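Long-range contacts in halogenase PltM (Pseudomonas fluorescens, PDB 6BZN), which halogenates phenolic substrates with unusual tolerance for substrate and halide, probably as a flavin-dependent enzyme of the tryptophan halogenase family that uses FAD: residues 73-78 against 433-438; 122-127 against 515-520; 220-225 against 312-317; 258-263 against 274-279; 361-366 against 449-454. All blocks are in the same frame, centred on the assembly; numbering follows the deposited sequence.

Contact 1. Residues 73-78 against 433-438; sequences LLRLLS and KLLHDL
L435 sends its CG anti to the backbone N (chi1 180°), which aims the isobutyl group at helix 68-81, while R75 folds its chain at chi3 (75°) and lays its guanidinium across that group. The two side chains cross at about a right angle. Methyl CD2 of L435 sits over the centre of one face of the guanidinium, 3.5 Å from R75 CZ, so it is the flat face of the cation and none of its N-H edges that meets the leucine. L76 CD2 reaches the backbone of the opposite helix, 3.5 Å from L435 CA, a tight carbon pair, and lies 3.7 Å from L435 CB. L76 CD2 also touches L438 CD2 at 4.3 Å. The two helix segments run nearly parallel, 21° between their directions and 9.9 Å between their axes. F447 of helix 444-452 packs on L76, L434 and L438, and L362 of helix 352-374 on L76. The chemistry is thus that of apolar helix packing with one cation at its margin: leucine against leucine inside, and a guanidinium whose face is spent on a methyl group, with a weak, long ion pair to E439 as its charge partner.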
# COMPACT_ATOMS: atom_id res chain seq x y z
N LEU A 73 -4.36 -0.92 11.11
CA LEU A 73 -5.45 -0.11 10.59
C LEU A 73 -6.71 -0.92 10.38
O LEU A 73 -7.81 -0.45 10.68
CB LEU A 73 -5.04 0.62 9.31
CG LEU A 73 -3.97 1.68 9.58
CD1 LEU A 73 -3.28 2.08 8.29
CD2 LEU A 73 -4.56 2.89 10.32
N LEU A 74 -6.58 -2.14 9.88
CA LEU A 74 -7.78 -3.00 9.74
C LEU A 74 -8.37 -3.31 11.10
O LEU A 74 -9.59 -3.28 11.28
CB LEU A 74 -7.48 -4.29 8.98
CG LEU A 74 -7.28 -4.14 7.47
CD1 LEU A 74 -6.65 -5.40 6.91
CD2 LEU A 74 -8.59 -3.83 6.76
N ARG A 75 -7.51 -3.61 12.07
CA ARG A 75 -7.98 -3.88 13.44
C ARG A 75 -8.63 -2.64 14.06
O ARG A 75 -9.64 -2.76 14.76
CB ARG A 75 -6.84 -4.41 14.32
CG ARG A 75 -6.42 -5.85 14.00
CD ARG A 75 -5.10 -6.25 14.68
NE ARG A 75 -5.26 -6.50 16.12
CZ ARG A 75 -4.27 -6.52 17.03
NH1 ARG A 75 -2.99 -6.32 16.70
NH2 ARG A 75 -4.57 -6.75 18.31
N LEU A 76 -8.07 -1.46 13.79
CA LEU A 76 -8.67 -0.21 14.26
C LEU A 76 -10.06 0.02 13.64
O LEU A 76 -11.01 0.38 14.34
CB LEU A 76 -7.76 0.98 13.98
CG LEU A 76 -6.56 1.12 14.93
CD1 LEU A 76 -5.52 2.07 14.35
CD2 LEU A 76 -7.02 1.60 16.31
N LEU A 77 -10.18 -0.20 12.33
CA LEU A 77 -11.47 -0.11 11.66
C LEU A 77 -12.50 -1.05 12.27
O LEU A 77 -13.64 -0.66 12.55
CB LEU A 77 -11.32 -0.40 10.16
CG LEU A 77 -10.80 0.77 9.34
CD1 LEU A 77 -10.23 0.28 8.01
CD2 LEU A 77 -11.90 1.80 9.12
N SER A 78 -12.07 -2.29 12.47
CA SER A 78 -12.89 -3.33 13.08
C SER A 78 -13.39 -2.93 14.47
O SER A 78 -14.57 -3.08 14.78
CB SER A 78 -12.10 -4.63 13.15
OG SER A 78 -12.87 -5.68 13.72
N LYS A 433 -0.49 1.41 19.89
CA LYS A 433 -0.90 2.13 21.11
C LYS A 433 -2.32 2.69 21.02
O LYS A 433 -3.11 2.52 21.97
CB LYS A 433 0.13 3.24 21.41
CG LYS A 433 -0.19 4.19 22.56
CD LYS A 433 1.00 5.11 22.85
CE LYS A 433 0.84 5.93 24.13
NZ LYS A 433 -0.46 6.67 24.21
N LEU A 434 -2.65 3.32 19.89
CA LEU A 434 -4.03 3.80 19.63
C LEU A 434 -5.05 2.68 19.76
O LEU A 434 -6.12 2.87 20.34
CB LEU A 434 -4.14 4.45 18.24
CG LEU A 434 -3.47 5.79 17.96
CD1 LEU A 434 -3.59 6.17 16.49
CD2 LEU A 434 -4.08 6.87 18.84
N LEU A 435 -4.72 1.52 19.20
CA LEU A 435 -5.60 0.36 19.25
C LEU A 435 -5.76 -0.14 20.68
O LEU A 435 -6.88 -0.40 21.12
CB LEU A 435 -5.05 -0.77 18.37
CG LEU A 435 -5.84 -2.08 18.31
CD1 LEU A 435 -7.22 -1.89 17.71
CD2 LEU A 435 -5.06 -3.10 17.51
N HIS A 436 -4.65 -0.29 21.40
CA HIS A 436 -4.70 -0.67 22.81
C HIS A 436 -5.61 0.25 23.62
O HIS A 436 -6.47 -0.24 24.35
CB HIS A 436 -3.32 -0.70 23.44
CG HIS A 436 -3.32 -1.32 24.81
ND1 HIS A 436 -3.38 -0.57 25.96
CD2 HIS A 436 -3.33 -2.61 25.20
CE1 HIS A 436 -3.39 -1.38 27.01
NE2 HIS A 436 -3.36 -2.63 26.57
N ASP A 437 -5.46 1.57 23.46
CA ASP A 437 -6.30 2.54 24.18
C ASP A 437 -7.78 2.41 23.80
O ASP A 437 -8.66 2.43 24.68
CB ASP A 437 -5.82 3.99 23.94
CG ASP A 437 -4.45 4.26 24.54
OD1 ASP A 437 -3.99 3.48 25.40
OD2 ASP A 437 -3.81 5.26 24.15
N LEU A 438 -8.05 2.25 22.50
CA LEU A 438 -9.42 2.05 22.03
C LEU A 438 -10.04 0.74 22.53
O LEU A 438 -11.22 0.72 22.88
CB LEU A 438 -9.50 2.10 20.50
CG LEU A 438 -10.89 1.91 19.88
CD1 LEU A 438 -11.80 3.06 20.28
CD2 LEU A 438 -10.81 1.81 18.36

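Contact 2. Residues 122-127 against 515-520; sequences SPDHLV and SNRFIL
R517 reaches the 122-127 segment with its guanidinium, donating from NH1 to L126 O at 2.9 Å, fairly straight (160° at the hydrogen) and in the guanidinium plane. Bent at chi3 (-71°), R517 brings a guanidinium face under D124 O, 3.2 Å from R517 CZ but too poorly angled for a hydrogen bond. Water 1 accepts from R517 NH1 and donates to P123 O. Alongside, V127 CA makes a CH...O contact with R517 O at 3.2 Å. Farther out, a type I turn from S122 to H125, with S122 OG accepting from D124 N in an ST turn, presents P123 O and D124 O; L126 O belongs to the following strand. D124 OD1 makes only a long salt bridge to R517 NH2 (3.8 Å); its stronger partner is R237. An alanine in place of R517 would probably leave L126 O and water 1 without this donor and weaken the hold of segment 515-520. One cation thus gathers backbone carbonyls at the start of outer strand 126-131, relying more on neutral oxygens than paired charge.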
# COMPACT_ATOMS: atom_id res chain seq x y z
N SER A 122 25.20 -11.97 -5.38
CA SER A 122 25.67 -12.55 -4.12
C SER A 122 24.53 -12.71 -3.11
O SER A 122 23.81 -11.76 -2.82
CB SER A 122 26.79 -11.70 -3.52
OG SER A 122 27.04 -12.07 -2.19
N PRO A 123 24.40 -13.91 -2.52
CA PRO A 123 23.45 -14.06 -1.41
C PRO A 123 23.81 -13.30 -0.12
O PRO A 123 23.04 -13.35 0.83
CB PRO A 123 23.42 -15.58 -1.13
CG PRO A 123 24.37 -16.21 -2.05
CD PRO A 123 25.07 -15.17 -2.88
N ASP A 124 24.95 -12.61 -0.08
CA ASP A 124 25.24 -11.66 1.00
C ASP A 124 24.76 -10.24 0.73
O ASP A 124 24.84 -9.40 1.61
CB ASP A 124 26.73 -11.67 1.31
CG ASP A 124 27.21 -13.05 1.70
OD1 ASP A 124 26.56 -13.68 2.56
OD2 ASP A 124 28.21 -13.51 1.12
N HIS A 125 24.24 -9.97 -0.46
CA HIS A 125 23.64 -8.67 -0.78
C HIS A 125 22.14 -8.71 -0.53
O HIS A 125 21.35 -8.42 -1.44
CB HIS A 125 23.96 -8.28 -2.23
CG HIS A 125 25.41 -8.03 -2.48
ND1 HIS A 125 25.96 -8.02 -3.74
CD2 HIS A 125 26.43 -7.78 -1.62
CE1 HIS A 125 27.26 -7.77 -3.65
NE2 HIS A 125 27.56 -7.61 -2.37
N LEU A 126 21.79 -9.05 0.72
CA LEU A 126 20.42 -9.21 1.21
C LEU A 126 20.20 -8.43 2.51
O LEU A 126 21.09 -8.38 3.36
CB LEU A 126 20.13 -10.68 1.54
CG LEU A 126 19.56 -11.61 0.48
CD1 LEU A 126 20.39 -11.56 -0.79
CD2 LEU A 126 19.51 -13.03 1.05
N VAL A 127 19.02 -7.84 2.66
CA VAL A 127 18.54 -7.39 3.97
C VAL A 127 17.12 -7.90 4.13
O VAL A 127 16.36 -7.97 3.16
CB VAL A 127 18.61 -5.85 4.19
CG1 VAL A 127 20.05 -5.37 4.22
CG2 VAL A 127 17.82 -5.08 3.14
N SER A 515 26.58 -3.79 9.68
CA SER A 515 26.99 -5.17 9.44
C SER A 515 25.89 -6.19 9.76
O SER A 515 25.93 -7.32 9.26
CB SER A 515 28.27 -5.49 10.22
OG SER A 515 28.02 -5.45 11.60
N ASN A 516 24.94 -5.81 10.60
CA ASN A 516 23.76 -6.63 10.84
C ASN A 516 22.68 -6.34 9.79
O ASN A 516 21.94 -5.36 9.90
CB ASN A 516 23.20 -6.38 12.25
CG ASN A 516 21.94 -7.18 12.53
OD1 ASN A 516 21.66 -8.19 11.86
ND2 ASN A 516 21.16 -6.73 13.49
N ARG A 517 22.55 -7.24 8.82
CA ARG A 517 21.61 -7.08 7.71
C ARG A 517 20.19 -7.60 7.96
O ARG A 517 19.33 -7.49 7.09
CB ARG A 517 22.21 -7.74 6.48
CG ARG A 517 23.43 -6.99 6.02
CD ARG A 517 24.11 -7.57 4.80
NE ARG A 517 24.82 -8.82 5.01
CZ ARG A 517 24.36 -10.05 4.72
NH1 ARG A 517 23.14 -10.24 4.24
NH2 ARG A 517 25.14 -11.12 4.93
N PHE A 518 19.97 -8.16 9.14
CA PHE A 518 18.69 -8.73 9.53
C PHE A 518 18.34 -8.17 10.89
O PHE A 518 18.53 -8.81 11.92
CB PHE A 518 18.79 -10.26 9.58
CG PHE A 518 19.28 -10.86 8.31
CD1 PHE A 518 18.45 -10.89 7.19
CD2 PHE A 518 20.56 -11.38 8.20
CE1 PHE A 518 18.90 -11.41 5.99
CE2 PHE A 518 21.01 -11.92 7.01
CZ PHE A 518 20.18 -11.93 5.90
N ILE A 519 17.82 -6.95 10.87
CA ILE A 519 17.51 -6.21 12.09
C ILE A 519 16.32 -6.83 12.81
O ILE A 519 15.23 -6.90 12.24
CB ILE A 519 17.23 -4.73 11.77
CG1 ILE A 519 18.51 -4.07 11.23
CG2 ILE A 519 16.71 -3.99 12.99
CD1 ILE A 519 18.26 -2.79 10.47
N LEU A 520 16.52 -7.26 14.05
CA LEU A 520 15.47 -7.96 14.82
C LEU A 520 14.68 -7.01 15.70
O LEU A 520 15.19 -5.97 16.12
CB LEU A 520 16.08 -9.07 15.69
CG LEU A 520 17.00 -10.08 15.00
CD1 LEU A 520 17.52 -11.08 16.01
CD2 LEU A 520 16.28 -10.81 13.87
O HOH W 1 22.76 -12.86 3.45

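Contact 3. Residues 220-225 against 312-317; sequences THMLNV and AVNARE
L223 N donates to V313 O at 2.8 Å, nearly along the C=O axis, and V313 N returns a bond to L223 O at 3.0 Å, making this an antiparallel hydrogen-bonded pair. Two residues along, H221 O accepts from A315 N at 2.9 Å with the donor in the carbonyl plane. Between them M222 and N314 form a non-hydrogen-bonded pair. L223 and V313 share one face of the sheet, where L223 CB meets V313 CG2 at 3.9 Å; on the other, M222 SD comes within 4.3 Å of A312 CB. H221 and R316 run alongside each other in the same direction. Bent at chi3 (54°), R316 keeps CD against H221 CB at 3.9 Å and turns its guanidinium 79° from the ring plane. Water 2 joins H221 ND1 to R316 NH1, with R316 as donor on its side. H221 NE2 is hydrogen-bonded to E64, and F60 meets R316 in a cation-pi contact, so the polar ends are fixed from several directions. The H221 side chain lies about 5 Å from that of the FAD-binding residue V62. The pairing attaches outermost strand 313-321 to strand 215-223, whose other flank bonds to strand 273-281 through T220 and M222.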
# COMPACT_ATOMS: atom_id res chain seq x y z
N THR A 220 1.63 -9.79 -13.13
CA THR A 220 0.84 -10.97 -13.44
C THR A 220 0.89 -11.94 -12.26
O THR A 220 1.55 -11.68 -11.24
CB THR A 220 1.35 -11.65 -14.74
OG1 THR A 220 0.38 -12.61 -15.19
CG2 THR A 220 2.69 -12.37 -14.54
N HIS A 221 0.20 -13.06 -12.41
CA HIS A 221 0.30 -14.17 -11.50
C HIS A 221 0.81 -15.40 -12.25
O HIS A 221 0.42 -15.65 -13.39
CB HIS A 221 -1.06 -14.50 -10.88
CG HIS A 221 -1.53 -13.54 -9.84
ND1 HIS A 221 -2.76 -13.65 -9.24
CD2 HIS A 221 -0.94 -12.45 -9.29
CE1 HIS A 221 -2.90 -12.69 -8.34
NE2 HIS A 221 -1.80 -11.96 -8.34
N MET A 222 1.67 -16.17 -11.58
CA MET A 222 2.32 -17.33 -12.19
C MET A 222 2.22 -18.59 -11.35
O MET A 222 2.12 -18.54 -10.11
CB MET A 222 3.80 -17.05 -12.44
CG MET A 222 4.07 -15.86 -13.35
SD MET A 222 5.80 -15.88 -13.83
CE MET A 222 5.91 -14.32 -14.69
N LEU A 223 2.29 -19.72 -12.05
CA LEU A 223 2.43 -21.03 -11.43
C LEU A 223 3.87 -21.50 -11.48
O LEU A 223 4.63 -21.10 -12.36
CB LEU A 223 1.63 -22.08 -12.21
CG LEU A 223 0.13 -21.93 -12.17
CD1 LEU A 223 -0.51 -22.61 -13.37
CD2 LEU A 223 -0.36 -22.51 -10.85
N ASN A 224 4.20 -22.39 -10.56
CA ASN A 224 5.51 -23.05 -10.50
C ASN A 224 6.69 -22.08 -10.41
O ASN A 224 7.75 -22.33 -11.00
CB ASN A 224 5.67 -24.02 -11.69
CG ASN A 224 4.82 -25.26 -11.54
OD1 ASN A 224 4.44 -25.64 -10.43
ND2 ASN A 224 4.50 -25.92 -12.65
N VAL A 225 6.51 -21.00 -9.66
CA VAL A 225 7.62 -20.11 -9.36
C VAL A 225 8.41 -20.72 -8.21
O VAL A 225 7.87 -20.93 -7.11
CB VAL A 225 7.15 -18.70 -8.98
CG1 VAL A 225 8.35 -17.82 -8.68
CG2 VAL A 225 6.33 -18.09 -10.11
N ALA A 312 8.45 -21.96 -14.56
CA ALA A 312 7.25 -21.16 -14.28
C ALA A 312 6.39 -21.01 -15.53
O ALA A 312 6.90 -20.98 -16.64
CB ALA A 312 7.63 -19.78 -13.75
N VAL A 313 5.08 -20.90 -15.34
CA VAL A 313 4.18 -20.50 -16.44
C VAL A 313 3.25 -19.41 -15.97
O VAL A 313 2.76 -19.41 -14.84
CB VAL A 313 3.34 -21.67 -17.01
CG1 VAL A 313 4.23 -22.62 -17.81
CG2 VAL A 313 2.62 -22.43 -15.93
N ASN A 314 2.98 -18.51 -16.89
CA ASN A 314 2.09 -17.39 -16.64
C ASN A 314 0.67 -17.90 -16.57
O ASN A 314 0.27 -18.70 -17.40
CB ASN A 314 2.25 -16.37 -17.77
CG ASN A 314 1.94 -14.98 -17.33
OD1 ASN A 314 1.43 -14.77 -16.23
ND2 ASN A 314 2.21 -14.01 -18.19
N ALA A 315 -0.08 -17.48 -15.55
CA ALA A 315 -1.48 -17.90 -15.35
C ALA A 315 -2.50 -16.85 -15.73
O ALA A 315 -3.70 -17.08 -15.60
CB ALA A 315 -1.70 -18.29 -13.89
N ARG A 316 -2.02 -15.68 -16.14
CA ARG A 316 -2.86 -14.58 -16.62
C ARG A 316 -2.10 -13.87 -17.75
O ARG A 316 -0.90 -14.11 -17.94
CB ARG A 316 -3.02 -13.47 -15.57
CG ARG A 316 -3.26 -13.86 -14.13
CD ARG A 316 -3.45 -12.59 -13.31
NE ARG A 316 -4.50 -11.77 -13.91
CZ ARG A 316 -5.80 -12.03 -13.85
NH1 ARG A 316 -6.28 -13.06 -13.13
NH2 ARG A 316 -6.64 -11.24 -14.49
N GLU A 317 -2.77 -12.94 -18.43
CA GLU A 317 -2.08 -12.00 -19.30
C GLU A 317 -1.34 -10.99 -18.45
O GLU A 317 -1.84 -10.55 -17.41
CB GLU A 317 -3.06 -11.26 -20.23
CG GLU A 317 -3.85 -12.17 -21.16
CD GLU A 317 -2.98 -13.17 -21.93
OE1 GLU A 317 -2.09 -12.72 -22.69
OE2 GLU A 317 -3.18 -14.41 -21.76
O HOH W 2 -4.91 -14.45 -10.75

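Contact 4. Residues 258-263 against 274-279; sequences LWVIPF and CSIGFQ
W259 lays its indole flat over the backbone of the neighbouring strand, and G277 CA sits 3.4 Å from the centroid of the W259 six-membered ring, only 8° off its normal: a CH-pi contact. The ring gets there because W259 CG lies between its backbone N and carbonyl carbon (chi1 80°), turning the indole across the strand pair. Glycine leaves room for it; a CB there would clash with W259 CH2. At the ring edge, W259 NE1 donates in plane to S275 OG at 2.8 Å, and that hydroxyl is also bonded to E64. A leucine in place of W259 would probably uncover the G277 backbone and deprive S275 OG of its indole donor. On this side W259 and I261 approach the FAD-binding residues V62 and A65. Backbone bonds W259 N to G277 O (2.8 Å) and S275 N to I261 O (2.8 Å) fix the antiparallel register. Apart from a close V260 CG1 to C274 SG contact (3.6 Å), the opposite sheet face is looser, L258 CD1 and I276 CG2 being 4.3 Å apart. It too is buried, with L298 of helix 291-301 on L258 and F278. The hairpin lies within the mixed sheet, strand 248-253 beside 256-262 and strand 215-223 beside 273-281.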
# COMPACT_ATOMS: atom_id res chain seq x y z
N LEU A 258 11.82 -6.03 -9.00
CA LEU A 258 10.85 -7.08 -9.25
C LEU A 258 10.41 -7.71 -7.92
O LEU A 258 11.25 -7.98 -7.03
CB LEU A 258 11.43 -8.12 -10.22
CG LEU A 258 10.63 -9.41 -10.50
CD1 LEU A 258 10.93 -9.98 -11.89
CD2 LEU A 258 10.91 -10.49 -9.45
N TRP A 259 9.12 -7.95 -7.79
CA TRP A 259 8.58 -8.61 -6.60
C TRP A 259 8.27 -10.07 -6.85
O TRP A 259 7.85 -10.44 -7.95
CB TRP A 259 7.34 -7.88 -6.07
CG TRP A 259 5.96 -8.09 -6.74
CD1 TRP A 259 5.22 -9.25 -6.78
CD2 TRP A 259 5.14 -7.08 -7.34
NE1 TRP A 259 4.00 -9.01 -7.38
CE2 TRP A 259 3.92 -7.70 -7.74
CE3 TRP A 259 5.31 -5.71 -7.58
CZ2 TRP A 259 2.89 -6.99 -8.37
CZ3 TRP A 259 4.28 -5.00 -8.22
CH2 TRP A 259 3.09 -5.65 -8.61
N VAL A 260 8.48 -10.88 -5.81
CA VAL A 260 8.05 -12.27 -5.74
C VAL A 260 7.21 -12.37 -4.47
O VAL A 260 7.72 -12.26 -3.34
CB VAL A 260 9.25 -13.24 -5.72
CG1 VAL A 260 8.77 -14.68 -5.73
CG2 VAL A 260 10.16 -12.98 -6.92
N ILE A 261 5.90 -12.56 -4.66
CA ILE A 261 4.91 -12.53 -3.60
C ILE A 261 4.10 -13.81 -3.70
O ILE A 261 3.08 -13.85 -4.40
CB ILE A 261 4.04 -11.26 -3.71
CG1 ILE A 261 4.88 -10.04 -3.39
CG2 ILE A 261 2.84 -11.29 -2.78
CD1 ILE A 261 4.17 -8.73 -3.55
N PRO A 262 4.56 -14.89 -3.03
CA PRO A 262 3.84 -16.16 -3.14
C PRO A 262 2.51 -16.19 -2.41
O PRO A 262 2.40 -15.63 -1.31
CB PRO A 262 4.79 -17.17 -2.49
CG PRO A 262 6.12 -16.52 -2.56
CD PRO A 262 5.84 -15.07 -2.33
N PHE A 263 1.52 -16.84 -3.02
CA PHE A 263 0.31 -17.25 -2.29
C PHE A 263 0.39 -18.72 -1.87
O PHE A 263 -0.50 -19.19 -1.18
CB PHE A 263 -0.96 -17.00 -3.09
CG PHE A 263 -1.09 -15.59 -3.60
CD1 PHE A 263 -1.33 -14.54 -2.72
CD2 PHE A 263 -0.98 -15.30 -4.96
CE1 PHE A 263 -1.45 -13.25 -3.18
CE2 PHE A 263 -1.09 -14.01 -5.43
CZ PHE A 263 -1.34 -12.98 -4.54
N CYS A 274 1.80 -17.37 -7.56
CA CYS A 274 2.72 -16.39 -7.06
C CYS A 274 2.58 -15.11 -7.87
O CYS A 274 2.56 -15.12 -9.11
CB CYS A 274 4.13 -16.96 -7.15
SG CYS A 274 5.45 -15.88 -6.55
N SER A 275 2.47 -13.99 -7.17
CA SER A 275 2.37 -12.70 -7.83
C SER A 275 3.75 -12.21 -8.21
O SER A 275 4.69 -12.29 -7.41
CB SER A 275 1.65 -11.70 -6.94
OG SER A 275 1.56 -10.44 -7.57
N ILE A 276 3.87 -11.70 -9.44
CA ILE A 276 5.13 -11.21 -9.99
C ILE A 276 4.86 -9.84 -10.61
O ILE A 276 3.96 -9.70 -11.44
CB ILE A 276 5.69 -12.17 -11.07
CG1 ILE A 276 5.89 -13.60 -10.52
CG2 ILE A 276 6.99 -11.62 -11.65
CD1 ILE A 276 6.90 -13.78 -9.40
N GLY A 277 5.65 -8.84 -10.22
CA GLY A 277 5.55 -7.51 -10.82
C GLY A 277 6.93 -6.94 -11.00
O GLY A 277 7.75 -7.06 -10.09
N PHE A 278 7.23 -6.37 -12.15
CA PHE A 278 8.51 -5.66 -12.31
C PHE A 278 8.30 -4.23 -12.76
O PHE A 278 7.40 -3.93 -13.57
CB PHE A 278 9.54 -6.42 -13.17
CG PHE A 278 9.15 -6.68 -14.59
CD1 PHE A 278 8.34 -7.76 -14.94
CD2 PHE A 278 9.68 -5.90 -15.61
CE1 PHE A 278 8.02 -8.02 -16.26
CE2 PHE A 278 9.36 -6.15 -16.94
CZ PHE A 278 8.53 -7.22 -17.26
N GLN A 279 9.10 -3.34 -12.17
CA GLN A 279 8.93 -1.91 -12.29
C GLN A 279 10.22 -1.29 -12.77
O GLN A 279 11.29 -1.69 -12.31
CB GLN A 279 8.61 -1.26 -10.94
CG GLN A 279 7.21 -1.54 -10.38
CD GLN A 279 6.91 -3.02 -10.16
OE1 GLN A 279 5.99 -3.57 -10.75
NE2 GLN A 279 7.69 -3.66 -9.29

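Contact 5. Residues 361-366 against 449-454; sequences ILRLAP and AALEAV
R363 and L451 make the main packing contact, crossing obliquely. Extended from CG to NE, the arginine carries its guanidinium past the leucine, so that L451 CD2 packs on R363 CG at 3.9 Å and L451 CG sits over one guanidinium face, offset toward the rim. L451 has CG anti to its N (chi1 -178°), which turns the branched end toward helix 352-374, where L451 CD2 also reaches L362 CG at 4.2 Å. At the edge of the cation, in its plane, V454 CG2 lies 3.8 Å from R363 NH2. The clear polar links are carried by water. R363 NH1 donates to two of them: water 3 passes a bond on to E452 OE1 (2.8 Å), and water 4 passes one to E452 O (2.8 Å). One nitrogen is therefore tied both to the carboxylate and to the backbone carbonyl of the same residue. R363 NH1 and E452 OE1 themselves are 5.0 Å apart, opposite charges separated by solvent. Each has a direct salt bridge elsewhere, R363 NE to E359 and E452 OE1 to K367, both partners on helix 352-374. In the fold, this joins helix 352-374 to helix 444-452; L77 of helix 68-81 packs on L362, helix 33-44 lies against I361 and A365, and helix 383-406 brings H388 onto R363.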
# COMPACT_ATOMS: atom_id res chain seq x y z
N ILE A 361 -9.92 5.91 5.31
CA ILE A 361 -11.29 5.46 5.63
C ILE A 361 -11.58 5.73 7.11
O ILE A 361 -12.65 6.24 7.48
CB ILE A 361 -11.52 3.98 5.28
CG1 ILE A 361 -11.39 3.78 3.77
CG2 ILE A 361 -12.89 3.50 5.77
CD1 ILE A 361 -11.22 2.32 3.37
N LEU A 362 -10.60 5.40 7.94
CA LEU A 362 -10.70 5.56 9.38
C LEU A 362 -10.89 7.02 9.79
O LEU A 362 -11.65 7.32 10.72
CB LEU A 362 -9.45 4.96 9.99
CG LEU A 362 -9.33 4.66 11.47
CD1 LEU A 362 -10.51 3.88 12.02
CD2 LEU A 362 -8.02 3.89 11.64
N ARG A 363 -10.22 7.93 9.09
CA ARG A 363 -10.38 9.35 9.33
C ARG A 363 -11.68 9.92 8.75
O ARG A 363 -12.31 10.76 9.39
CB ARG A 363 -9.21 10.13 8.74
CG ARG A 363 -7.90 9.90 9.47
CD ARG A 363 -6.74 10.48 8.69
NE ARG A 363 -5.46 10.42 9.41
CZ ARG A 363 -5.02 11.33 10.28
NH1 ARG A 363 -5.74 12.40 10.60
NH2 ARG A 363 -3.82 11.17 10.84
N LEU A 364 -12.05 9.48 7.56
CA LEU A 364 -13.23 10.02 6.85
C LEU A 364 -14.57 9.59 7.46
O LEU A 364 -15.50 10.41 7.56
CB LEU A 364 -13.18 9.60 5.37
CG LEU A 364 -14.36 10.02 4.49
CD1 LEU A 364 -14.44 11.53 4.35
CD2 LEU A 364 -14.28 9.32 3.14
N ALA A 365 -14.70 8.32 7.83
CA ALA A 365 -16.02 7.75 8.15
C ALA A 365 -16.71 8.46 9.32
O ALA A 365 -17.89 8.79 9.20
CB ALA A 365 -15.94 6.24 8.37
N PRO A 366 -15.98 8.77 10.41
CA PRO A 366 -16.61 9.52 11.51
C PRO A 366 -17.10 10.89 11.09
O PRO A 366 -18.13 11.35 11.59
CB PRO A 366 -15.49 9.64 12.55
CG PRO A 366 -14.62 8.47 12.27
CD PRO A 366 -14.61 8.38 10.77
N ALA A 449 -9.88 11.73 17.83
CA ALA A 449 -9.16 12.97 18.12
C ALA A 449 -7.66 12.72 18.26
O ALA A 449 -6.86 13.51 17.77
CB ALA A 449 -9.73 13.64 19.37
N ALA A 450 -7.27 11.59 18.85
CA ALA A 450 -5.86 11.24 18.97
C ALA A 450 -5.19 11.01 17.61
O ALA A 450 -4.07 11.48 17.37
CB ALA A 450 -5.69 10.01 19.85
N LEU A 451 -5.88 10.33 16.70
CA LEU A 451 -5.36 10.14 15.34
C LEU A 451 -5.25 11.49 14.61
O LEU A 451 -4.27 11.75 13.90
CB LEU A 451 -6.23 9.16 14.55
CG LEU A 451 -5.81 8.82 13.12
CD1 LEU A 451 -4.40 8.25 13.07
CD2 LEU A 451 -6.79 7.81 12.54
N GLU A 452 -6.24 12.36 14.79
CA GLU A 452 -6.21 13.64 14.12
C GLU A 452 -5.15 14.58 14.70
O GLU A 452 -4.61 15.41 13.98
CB GLU A 452 -7.57 14.31 14.15
CG GLU A 452 -7.65 15.54 13.28
CD GLU A 452 -9.06 15.89 12.90
OE1 GLU A 452 -9.64 15.18 12.04
OE2 GLU A 452 -9.58 16.88 13.44
N ALA A 453 -4.83 14.43 15.97
CA ALA A 453 -3.86 15.31 16.63
C ALA A 453 -2.39 14.96 16.38
O ALA A 453 -1.50 15.66 16.87
CB ALA A 453 -4.14 15.35 18.13
N VAL A 454 -2.10 13.92 15.60
CA VAL A 454 -0.70 13.57 15.36
C VAL A 454 0.01 14.74 14.67
O VAL A 454 -0.59 15.46 13.87
CB VAL A 454 -0.53 12.29 14.51
CG1 VAL A 454 -1.17 11.09 15.21
CG2 VAL A 454 -1.05 12.49 13.09
O HOH W 3 -8.67 12.70 11.04
O HOH W 4 -4.37 14.70 11.33

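In the fold
Contacts 3 and 4 are neighbours in the mixed sheet, their centres about 10 Å apart: M222 N lies 2.8 Å from C274 O and T220 N 2.9 Å from I276 O, probable hydrogen bonds joining them. Contact 2 reaches the far edge strand of that sheet, its centre about 21 Å from that of contact 4. Across the chain's centre from contacts 3 and 4, contacts 1 and 5 make a helical cluster about 11 Å between centres, meeting where L434 CD2 lies 3.7 Å from A450 CB. Contacts 3 and 4 lie nearest the FAD site, and a calcium ion is about 7 Å from the W259 side chain and about 11 Å from that of H221.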